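Local coordinates for protein Pre-mRNA-splicing factor SAD1 (Saccharomyces cerevisiae, PDB 4MSX) that promotes assembly of newly synthesised U4 snRNA into the U4/U6 snRNP and is required for pre-mRNA splicing, at residues 338-341 and 342-346. Residues are numbered along the deposited sequence; the frame is centred on the assembly and turned at random.
Sequences SVDD and LPQIN
L342 N donates to V339 O at 2.9 Å, the second of two i to i+3 backbone bonds in a row; the first runs from D341 N to S338 O. The N-H points fairly straight at the oxygen (157°) but meets it from above the carbonyl plane. The CB of L342 sits 3.6 Å from V339 O, the same oxygen its own backbone N reaches. CG, placed beside the backbone N and anti to the carbonyl carbon (chi1 -59°), lies 3.7 Å from S338 O, and the CD2 methyl sits 4.1 Å from both C and O of D341, the carbonyl just before it in the chain. Within this stretch the leucine, at a surface position, meets carbonyls and no other side chain.

This is one short 3-10 turn, residues 339-341, at the end of the loop that follows strand 323-325 in the USP domain; the chain then straightens into strand 344-346, which pairs in parallel with 397-399. S338 starts the turn, its OG taking a weak bond from D341 N, while the carboxylate of D341 turns back to N337 N through OD2. A water bridges the exit of the turn, donating to L342 O at 2.7 Å and, weakly, to D340 O.

Q344 reaches back from the strand with its chain extended beyond CG, bringing OE1 to 3.1 Å from V339 O and 3.5 Å from D340 OD1. All three are acceptors, so these are close approaches without hydrogen bonds, and the amide is turned about 40° from the D340 carboxylate plane. The amide's other end has the stronger partner: NE2 hydrogen-bonds E399 OE1 on strand 397-399, which probably sets how the amide is turned.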
ATOM      1  N   SER A 338       7.578   0.231  35.372  1.00 53.23           N
ATOM      2  CA  SER A 338       6.646   1.303  34.994  1.00 62.90           C
ATOM      3  C   SER A 338       7.170   2.134  33.832  1.00 60.84           C
ATOM      4  O   SER A 338       8.386   2.197  33.576  1.00 48.81           O
ATOM      5  CB  SER A 338       6.366   2.264  36.168  1.00 60.22           C
ATOM      6  OG  SER A 338       7.469   3.132  36.385  1.00 59.82           O
ATOM      7  N   VAL A 339       6.258   2.828  33.160  1.00 56.63           N
ATOM      8  CA  VAL A 339       6.675   3.593  32.011  1.00 56.41           C
ATOM      9  C   VAL A 339       7.663   4.674  32.460  1.00 52.36           C
ATOM     10  O   VAL A 339       8.604   4.977  31.721  1.00 48.74           O
ATOM     11  CB  VAL A 339       5.490   4.182  31.211  1.00 66.46           C
ATOM     12  CG1 VAL A 339       4.506   3.077  30.879  1.00 79.46           C
ATOM     13  CG2 VAL A 339       4.810   5.326  31.983  1.00 53.16           C
ATOM     14  N   ASP A 340       7.520   5.234  33.667  1.00 50.89           N
ATOM     15  CA  ASP A 340       8.497   6.259  34.045  1.00 52.16           C
ATOM     16  C   ASP A 340       9.926   5.673  34.316  1.00 51.05           C
ATOM     17  O   ASP A 340      10.898   6.417  34.327  1.00 53.94           O
ATOM     18  CB  ASP A 340       7.966   7.168  35.173  1.00 69.90           C
ATOM     19  CG  ASP A 340       7.203   8.439  34.628  1.00 94.05           C
ATOM     20  OD1 ASP A 340       6.632   8.446  33.466  1.00 71.37           O
ATOM     21  OD2 ASP A 340       7.184   9.448  35.394  1.00 85.96           O
ATOM     22  N   ASP A 341      10.042   4.345  34.505  1.00 53.77           N
ATOM     23  CA  ASP A 341      11.355   3.631  34.506  1.00 53.31           C
ATOM     24  C   ASP A 341      11.964   3.438  33.078  1.00 60.06           C
ATOM     25  O   ASP A 341      13.127   3.042  32.957  1.00 51.43           O
ATOM     26  CB  ASP A 341      11.229   2.196  35.080  1.00 55.48           C
ATOM     27  CG  ASP A 341      10.971   2.155  36.593  1.00 65.14           C
ATOM     28  OD1 ASP A 341      11.328   3.130  37.303  1.00 51.94           O
ATOM     29  OD2 ASP A 341      10.422   1.117  37.065  1.00 56.49           O
ATOM     30  N   LEU A 342      11.173   3.642  32.020  1.00 47.06           N
ATOM     31  CA  LEU A 342      11.633   3.346  30.647  1.00 53.37           C
ATOM     32  C   LEU A 342      12.018   4.642  29.888  1.00 44.31           C
ATOM     33  O   LEU A 342      11.495   5.699  30.168  1.00 41.33           O
ATOM     34  CB  LEU A 342      10.528   2.586  29.875  1.00 45.32           C
ATOM     35  CG  LEU A 342      10.053   1.242  30.464  1.00 59.07           C
ATOM     36  CD1 LEU A 342       8.963   0.612  29.571  1.00 62.20           C
ATOM     37  CD2 LEU A 342      11.212   0.252  30.657  1.00 59.53           C
ATOM     38  N   PRO A 343      12.939   4.559  28.925  1.00 38.05           N
ATOM     39  CA  PRO A 343      13.310   5.824  28.298  1.00 40.50           C
ATOM     40  C   PRO A 343      12.177   6.379  27.431  1.00 39.20           C
ATOM     41  O   PRO A 343      11.412   5.614  26.820  1.00 37.42           O
ATOM     42  CB  PRO A 343      14.538   5.459  27.453  1.00 42.77           C
ATOM     43  CG  PRO A 343      14.652   4.007  27.472  1.00 47.49           C
ATOM     44  CD  PRO A 343      13.867   3.462  28.604  1.00 44.27           C
ATOM     45  N   GLN A 344      12.053   7.697  27.404  1.00 29.81           N
ATOM     46  CA  GLN A 344      11.001   8.365  26.628  1.00 35.90           C
ATOM     47  C   GLN A 344      11.621   9.572  25.976  1.00 44.43           C
ATOM     48  O   GLN A 344      12.602  10.146  26.494  1.00 39.43           O
ATOM     49  CB  GLN A 344       9.856   8.873  27.497  1.00 43.94           C
ATOM     50  CG  GLN A 344       9.092   7.835  28.241  1.00 43.97           C
ATOM     51  CD  GLN A 344       8.319   8.421  29.449  1.00 50.36           C
ATOM     52  OE1 GLN A 344       8.395   7.877  30.549  1.00 58.38           O
ATOM     53  NE2 GLN A 344       7.583   9.507  29.241  1.00 41.06           N
ATOM     54  N   ILE A 345      11.041   9.977  24.860  1.00 29.71           N
ATOM     55  CA  ILE A 345      11.471  11.198  24.206  1.00 30.08           C
ATOM     56  C   ILE A 345      10.346  11.754  23.358  1.00 34.83           C
ATOM     57  O   ILE A 345       9.595  10.988  22.734  1.00 33.33           O
ATOM     58  CB  ILE A 345      12.720  10.965  23.333  1.00 33.61           C
ATOM     59  CG1 ILE A 345      13.306  12.334  22.965  1.00 37.26           C
ATOM     60  CG2 ILE A 345      12.383  10.139  22.035  1.00 32.98           C
ATOM     61  CD1 ILE A 345      14.670  12.295  22.411  1.00 42.16           C
ATOM     62  N   ASN A 346      10.192  13.074  23.311  1.00 30.83           N
ATOM     63  CA  ASN A 346       9.119  13.637  22.500  1.00 30.15           C
ATOM     64  C   ASN A 346       9.623  13.806  21.076  1.00 30.33           C
ATOM     65  O   ASN A 346      10.812  14.116  20.849  1.00 30.48           O
ATOM     66  CB  ASN A 346       8.670  15.009  23.015  1.00 35.56           C
ATOM     67  CG  ASN A 346       7.288  15.416  22.447  1.00 38.52           C
ATOM     68  OD1 ASN A 346       7.181  15.948  21.330  1.00 35.85           O
ATOM     69  ND2 ASN A 346       6.224  15.133  23.209  1.00 41.24           N
TER
HETATM   70  O   HOH W   1      12.113   7.976  31.510  1.00 56.29           O